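Local coordinates for Cas13d (uncultured Ruminococcus sp, PDB 6IV9), which binds CRISPR RNA as a CRISPR effector whose two HEPN domains dictate crRNA maturation and target cleavage, at residues N217-F222 with A272-V277; I839-T844 with Y852-Q857. The protein carries 2 engineered substitutions. All coordinates share one frame; numbering follows the deposited sequence.

Interaction 1 of 2, residues N217-F222 with A272-V277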
loop_
_atom_site.group_PDB
_atom_site.type_symbol
_atom_site.label_atom_id
_atom_site.label_comp_id
_atom_site.label_asym_id
_atom_site.label_seq_id
_atom_site.Cartn_x
_atom_site.Cartn_y
_atom_site.Cartn_z
ATOM N N ASN A 217 -18.107 22.202 -1.063
ATOM C CA ASN A 217 -19.282 22.508 -0.218
ATOM C C ASN A 217 -18.871 22.416 1.248
ATOM O O ASN A 217 -18.285 21.425 1.648
ATOM C CB ASN A 217 -20.430 21.527 -0.418
ATOM C CG ASN A 217 -21.075 21.650 -1.773
ATOM O OD1 ASN A 217 -21.075 22.719 -2.356
ATOM N ND2 ASN A 217 -21.596 20.554 -2.280
ATOM N N THR A 218 -19.195 23.443 2.021
ATOM C CA THR A 218 -18.937 23.409 3.475
ATOM C C THR A 218 -19.975 22.497 4.127
ATOM O O THR A 218 -20.944 22.144 3.488
ATOM C CB THR A 218 -19.115 24.783 4.127
ATOM O OG1 THR A 218 -20.481 25.122 3.938
ATOM C CG2 THR A 218 -18.208 25.843 3.550
ATOM N N TYR A 219 -19.788 22.192 5.402
ATOM C CA TYR A 219 -20.741 21.319 6.126
ATOM C C TYR A 219 -22.116 21.994 6.145
ATOM O O TYR A 219 -23.107 21.329 6.014
ATOM C CB TYR A 219 -20.202 20.990 7.513
ATOM C CG TYR A 219 -21.045 20.050 8.330
ATOM C CD1 TYR A 219 -21.193 18.726 7.977
ATOM C CD2 TYR A 219 -21.703 20.489 9.460
ATOM C CE1 TYR A 219 -21.965 17.861 8.723
ATOM C CE2 TYR A 219 -22.483 19.639 10.215
ATOM C CZ TYR A 219 -22.607 18.316 9.853
ATOM O OH TYR A 219 -23.361 17.474 10.596
ATOM N N GLU A 220 -22.131 23.311 6.276
ATOM C CA GLU A 220 -23.411 24.050 6.333
ATOM C C GLU A 220 -24.166 23.856 5.027
ATOM O O GLU A 220 -25.333 23.536 5.078
ATOM C CB GLU A 220 -23.110 25.527 6.539
ATOM C CG GLU A 220 -24.287 26.423 6.245
ATOM C CD GLU A 220 -25.309 26.448 7.358
ATOM O OE1 GLU A 220 -26.394 26.991 7.136
ATOM O OE2 GLU A 220 -25.010 25.941 8.435
ATOM N N VAL A 221 -23.489 24.004 3.899
ATOM C CA VAL A 221 -24.164 23.794 2.590
ATOM C C VAL A 221 -24.619 22.340 2.472
ATOM O O VAL A 221 -25.696 22.107 1.963
ATOM C CB VAL A 221 -23.255 24.181 1.416
ATOM C CG1 VAL A 221 -23.856 23.760 0.096
ATOM C CG2 VAL A 221 -22.953 25.662 1.420
ATOM N N PHE A 222 -23.794 21.404 2.931
ATOM C CA PHE A 222 -24.120 19.963 2.840
ATOM C C PHE A 222 -25.381 19.637 3.636
ATOM O O PHE A 222 -26.178 18.898 3.145
ATOM C CB PHE A 222 -22.968 19.162 3.439
ATOM C CG PHE A 222 -23.157 17.671 3.510
ATOM C CD1 PHE A 222 -23.419 16.938 2.376
ATOM C CD2 PHE A 222 -23.025 17.000 4.707
ATOM C CE1 PHE A 222 -23.552 15.566 2.436
ATOM C CE2 PHE A 222 -23.167 15.630 4.769
ATOM C CZ PHE A 222 -23.432 14.919 3.634
ATOM N N ALA A 272 -19.966 18.377 15.786
ATOM C CA ALA A 272 -18.521 18.511 15.531
ATOM C C ALA A 272 -17.986 17.194 14.949
ATOM O O ALA A 272 -17.237 17.239 14.001
ATOM C CB ALA A 272 -17.815 18.891 16.797
ATOM N N TYR A 273 -18.410 16.066 15.507
ATOM C CA TYR A 273 -17.961 14.749 14.997
ATOM C C TYR A 273 -18.446 14.543 13.562
ATOM O O TYR A 273 -17.643 14.228 12.722
ATOM C CB TYR A 273 -18.473 13.640 15.910
ATOM C CG TYR A 273 -18.449 12.265 15.300
ATOM C CD1 TYR A 273 -17.267 11.564 15.183
ATOM C CD2 TYR A 273 -19.599 11.674 14.827
ATOM C CE1 TYR A 273 -17.223 10.305 14.621
ATOM C CE2 TYR A 273 -19.575 10.421 14.254
ATOM C CZ TYR A 273 -18.385 9.729 14.158
ATOM O OH TYR A 273 -18.353 8.503 13.592
ATOM N N LYS A 274 -19.715 14.812 13.290
ATOM C CA LYS A 274 -20.275 14.609 11.934
ATOM C C LYS A 274 -19.554 15.492 10.916
ATOM O O LYS A 274 -19.309 15.031 9.829
ATOM C CB LYS A 274 -21.772 14.899 11.937
ATOM C CG LYS A 274 -22.604 13.993 12.822
ATOM C CD LYS A 274 -24.051 14.019 12.430
ATOM C CE LYS A 274 -24.993 14.457 13.514
ATOM N NZ LYS A 274 -26.366 14.620 12.995
ATOM N N LYS A 275 -19.238 16.719 11.296
ATOM C CA LYS A 275 -18.545 17.660 10.395
ATOM C C LYS A 275 -17.171 17.089 10.021
ATOM O O LYS A 275 -16.812 17.141 8.867
ATOM C CB LYS A 275 -18.421 18.999 11.118
ATOM C CG LYS A 275 -17.803 20.128 10.318
ATOM C CD LYS A 275 -17.746 21.410 11.089
ATOM C CE LYS A 275 -17.652 22.619 10.197
ATOM N NZ LYS A 275 -17.762 23.881 10.959
ATOM N N ARG A 276 -16.452 16.549 10.995
ATOM C CA ARG A 276 -15.120 15.950 10.733
ATOM C C ARG A 276 -15.267 14.762 9.779
ATOM O O ARG A 276 -14.500 14.671 8.871
ATOM C CB ARG A 276 -14.472 15.507 12.046
ATOM C CG ARG A 276 -14.024 16.657 12.929
ATOM C CD ARG A 276 -13.072 16.214 14.001
ATOM N NE ARG A 276 -13.695 15.292 14.914
ATOM C CZ ARG A 276 -14.278 15.634 16.052
ATOM N NH1 ARG A 276 -14.419 16.903 16.372
ATOM N NH2 ARG A 276 -14.707 14.696 16.869
ATOM N N VAL A 277 -16.256 13.906 10.004
ATOM C CA VAL A 277 -16.483 12.731 9.119
ATOM C C VAL A 277 -16.835 13.219 7.715
ATOM O O VAL A 277 -16.295 12.700 6.765
ATOM C CB VAL A 277 -17.558 11.788 9.685
ATOM C CG1 VAL A 277 -17.871 10.671 8.721
ATOM C CG2 VAL A 277 -17.146 11.229 11.018
#
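Tyr219 OH is hydrogen-bonded to the carboxylate of Glu271, OE2, one turn of helix 267-291 before Lys275, and the same oxygen rests in van der Waals contact on CB of Lys274 at 3.3 Å. The ring itself is laid over the backbone of that helix. Lys275 CA sits 3.9 Å from the ring centroid and 16° off its normal, the geometry of a CH-pi contact to one face. At the root of the same side chain, CB of Tyr219 meets CG of Lys275 at 3.8 Å. A first torsion of -177° sets the Tyr219 ring anti to its own amide and carries it across to the second helix. The start of helix 219-223 is fixed by Thr218 at the N-cap: its OG1 accepts Val221 N at 3.2 Å and a nearly linear 172°, while Glu313 accepts from the Tyr219 amide. Losing the phenol to an alanine here would probably uncover Lys275 CA and leave Glu271 without its hydroxyl partner. The chemistry implies a buried aromatic face closed at its polar end by one carboxylate, with Lys275 giving its CA and the start of its chain, and Lys274 its CB.

Interaction 2 of 2, residues I839-T844 with Y852-Q857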
loop_
_atom_site.group_PDB
_atom_site.type_symbol
_atom_site.label_atom_id
_atom_site.label_comp_id
_atom_site.label_asym_id
_atom_site.label_seq_id
_atom_site.Cartn_x
_atom_site.Cartn_y
_atom_site.Cartn_z
ATOM N N ILE A 839 -17.736 -18.427 -6.150
ATOM C CA ILE A 839 -16.469 -19.144 -5.830
ATOM C C ILE A 839 -16.720 -20.644 -5.693
ATOM O O ILE A 839 -15.838 -21.388 -6.021
ATOM C CB ILE A 839 -15.736 -18.553 -4.621
ATOM C CG1 ILE A 839 -14.273 -18.986 -4.596
ATOM C CG2 ILE A 839 -16.444 -18.885 -3.324
ATOM C CD1 ILE A 839 -13.432 -18.163 -3.676
ATOM N N GLY A 840 -17.908 -21.024 -5.241
ATOM C CA GLY A 840 -18.295 -22.428 -5.036
ATOM C C GLY A 840 -18.340 -23.224 -6.323
ATOM O O GLY A 840 -18.243 -24.439 -6.235
ATOM N N ASP A 841 -18.488 -22.555 -7.469
ATOM C CA ASP A 841 -18.600 -23.229 -8.788
ATOM C C ASP A 841 -17.238 -23.546 -9.411
ATOM O O ASP A 841 -17.239 -24.170 -10.433
ATOM C CB ASP A 841 -19.452 -22.407 -9.751
ATOM C CG ASP A 841 -20.904 -22.345 -9.335
ATOM O OD1 ASP A 841 -21.294 -23.159 -8.511
ATOM O OD2 ASP A 841 -21.618 -21.474 -9.818
ATOM N N ILE A 842 -16.132 -23.112 -8.822
ATOM C CA ILE A 842 -14.793 -23.359 -9.420
ATOM C C ILE A 842 -14.389 -24.812 -9.169
ATOM O O ILE A 842 -14.354 -25.214 -8.021
ATOM C CB ILE A 842 -13.743 -22.382 -8.853
ATOM C CG1 ILE A 842 -14.113 -20.924 -9.087
ATOM C CG2 ILE A 842 -12.361 -22.671 -9.395
ATOM C CD1 ILE A 842 -13.125 -19.975 -8.481
ATOM N N ARG A 843 -14.104 -25.548 -10.237
ATOM C CA ARG A 843 -13.705 -26.967 -10.114
ATOM C C ARG A 843 -12.355 -27.085 -9.411
ATOM O O ARG A 843 -12.252 -27.856 -8.477
ATOM C CB ARG A 843 -13.634 -27.592 -11.510
ATOM C CG ARG A 843 -13.105 -29.018 -11.537
ATOM C CD ARG A 843 -13.076 -29.630 -12.927
ATOM N NE ARG A 843 -12.308 -30.867 -13.042
ATOM C CZ ARG A 843 -11.091 -30.970 -13.583
ATOM N NH1 ARG A 843 -10.634 -30.036 -14.400
ATOM N NH2 ARG A 843 -10.335 -32.018 -13.318
ATOM N N THR A 844 -11.358 -26.331 -9.859
ATOM C CA THR A 844 -10.021 -26.389 -9.226
ATOM C C THR A 844 -9.562 -24.984 -8.810
ATOM O O THR A 844 -9.488 -24.110 -9.653
ATOM C CB THR A 844 -9.025 -27.116 -10.130
ATOM O OG1 THR A 844 -8.714 -26.255 -11.213
ATOM C CG2 THR A 844 -9.606 -28.373 -10.725
ATOM N N TYR A 852 -10.146 -14.854 -9.367
ATOM C CA TYR A 852 -10.659 -13.510 -9.700
ATOM C C TYR A 852 -11.307 -13.511 -11.083
ATOM O O TYR A 852 -12.387 -13.021 -11.227
ATOM C CB TYR A 852 -9.470 -12.554 -9.716
ATOM C CG TYR A 852 -9.799 -11.147 -10.119
ATOM C CD1 TYR A 852 -10.177 -10.207 -9.183
ATOM C CD2 TYR A 852 -9.712 -10.742 -11.428
ATOM C CE1 TYR A 852 -10.482 -8.911 -9.541
ATOM C CE2 TYR A 852 -10.015 -9.452 -11.805
ATOM C CZ TYR A 852 -10.406 -8.532 -10.862
ATOM O OH TYR A 852 -10.685 -7.271 -11.243
ATOM N N HIS A 853 -10.618 -14.063 -12.064
ATOM C CA HIS A 853 -11.152 -14.087 -13.448
ATOM C C HIS A 853 -12.412 -14.959 -13.549
ATOM O O HIS A 853 -13.305 -14.598 -14.282
ATOM C CB HIS A 853 -10.029 -14.328 -14.448
ATOM C CG HIS A 853 -9.190 -13.112 -14.609
ATOM N ND1 HIS A 853 -9.673 -11.963 -15.146
ATOM C CD2 HIS A 853 -7.927 -12.847 -14.244
ATOM C CE1 HIS A 853 -8.738 -11.059 -15.137
ATOM N NE2 HIS A 853 -7.676 -11.567 -14.583
ATOM N N TYR A 854 -12.455 -16.082 -12.849
ATOM C CA TYR A 854 -13.686 -16.894 -12.949
ATOM C C TYR A 854 -14.875 -16.105 -12.392
ATOM O O TYR A 854 -15.874 -15.997 -13.038
ATOM C CB TYR A 854 -13.535 -18.228 -12.223
ATOM C CG TYR A 854 -14.832 -18.986 -12.243
ATOM C CD1 TYR A 854 -15.223 -19.673 -13.373
ATOM C CD2 TYR A 854 -15.707 -18.946 -11.175
ATOM C CE1 TYR A 854 -16.435 -20.327 -13.429
ATOM C CE2 TYR A 854 -16.926 -19.593 -11.213
ATOM C CZ TYR A 854 -17.288 -20.287 -12.346
ATOM O OH TYR A 854 -18.480 -20.919 -12.405
ATOM N N VAL A 855 -14.722 -15.529 -11.213
ATOM C CA VAL A 855 -15.825 -14.749 -10.596
ATOM C C VAL A 855 -16.150 -13.559 -11.494
ATOM O O VAL A 855 -17.298 -13.300 -11.725
ATOM C CB VAL A 855 -15.462 -14.300 -9.169
ATOM C CG1 VAL A 855 -16.515 -13.394 -8.575
ATOM C CG2 VAL A 855 -15.176 -15.475 -8.261
ATOM N N MET A 856 -15.131 -12.899 -12.016
ATOM C CA MET A 856 -15.374 -11.718 -12.875
ATOM C C MET A 856 -16.171 -12.137 -14.111
ATOM O O MET A 856 -17.091 -11.452 -14.445
ATOM C CB MET A 856 -14.050 -11.105 -13.334
ATOM C CG MET A 856 -14.231 -9.939 -14.262
ATOM S SD MET A 856 -14.966 -8.485 -13.518
ATOM C CE MET A 856 -13.565 -7.853 -12.606
ATOM N N GLN A 857 -15.793 -13.234 -14.747
ATOM C CA GLN A 857 -16.488 -13.711 -15.968
ATOM C C GLN A 857 -17.938 -14.076 -15.635
ATOM O O GLN A 857 -18.796 -13.804 -16.427
ATOM C CB GLN A 857 -15.659 -14.803 -16.637
ATOM C CG GLN A 857 -14.376 -14.258 -17.229
ATOM C CD GLN A 857 -13.425 -15.276 -17.791
ATOM O OE1 GLN A 857 -13.760 -16.431 -17.968
ATOM N NE2 GLN A 857 -12.219 -14.833 -18.077
#
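The connection between helix 835-838 and helix 848-861 brings segment 839-844 back against the flank of the second helix. Its principal contact is Ile842 on Tyr854: CG1 approaches the ring atom CD2 to 3.3 Å, and CD1 of the same isoleucine lies 3.9 Å from CD2. The approach is oblique to the ring, and the two side chains run past each other in opposite directions. With CG1 of Ile842 anti to the carbonyl carbon (chi1 -58°), the ethyl branch is the one presented to the tyrosine. Further along the ring, CB of Asp841 is 3.2 Å from Tyr854 OH, whereas the Asp841 carboxylate plane stands 82° from the ring plane. The carboxylate and the hydroxyl do not bond each other directly; both are held by Arg858, whose NH1 makes a salt bridge to OD2 of Asp841 and a hydrogen bond with Tyr854 OH. One guanidinium nitrogen therefore joins loop and helix at the polar end of the contact. At the other end the packing is looser, Val855 CG2 reaching Ile839 N at 4.4 Å. The loop keeps some helical character here, although the bond from Ile842 N to Ile839 O, 3.3 Å, is weak. Within the connection, Lys652 NZ bonds the carbonyl oxygens of Ile842 and Arg843, while other side chains of helix 848-861 pack on helices 816-827, 830-833 and 887-893.

In the fold
From the N terminus the chain passes through two small antiparallel sheets before reaching interaction 1, which closes a 49-residue excursion containing helix 232-251 and joins the short helix 219-223 to helix 267-291. The end of helix 267-291 probably belongs to a HEPN R-X4-H motif with an alanine, presumably engineered, in place of the arginine. More than 500 residues later, interaction 2 closes over only seven residues, four of them the first of helix 848-861. The two contacts are in series, neither nested nor crossed. Their centres are 42 Å apart and their nearest atoms about 27 Å, so the two do not touch and belong to separate parts of the chain.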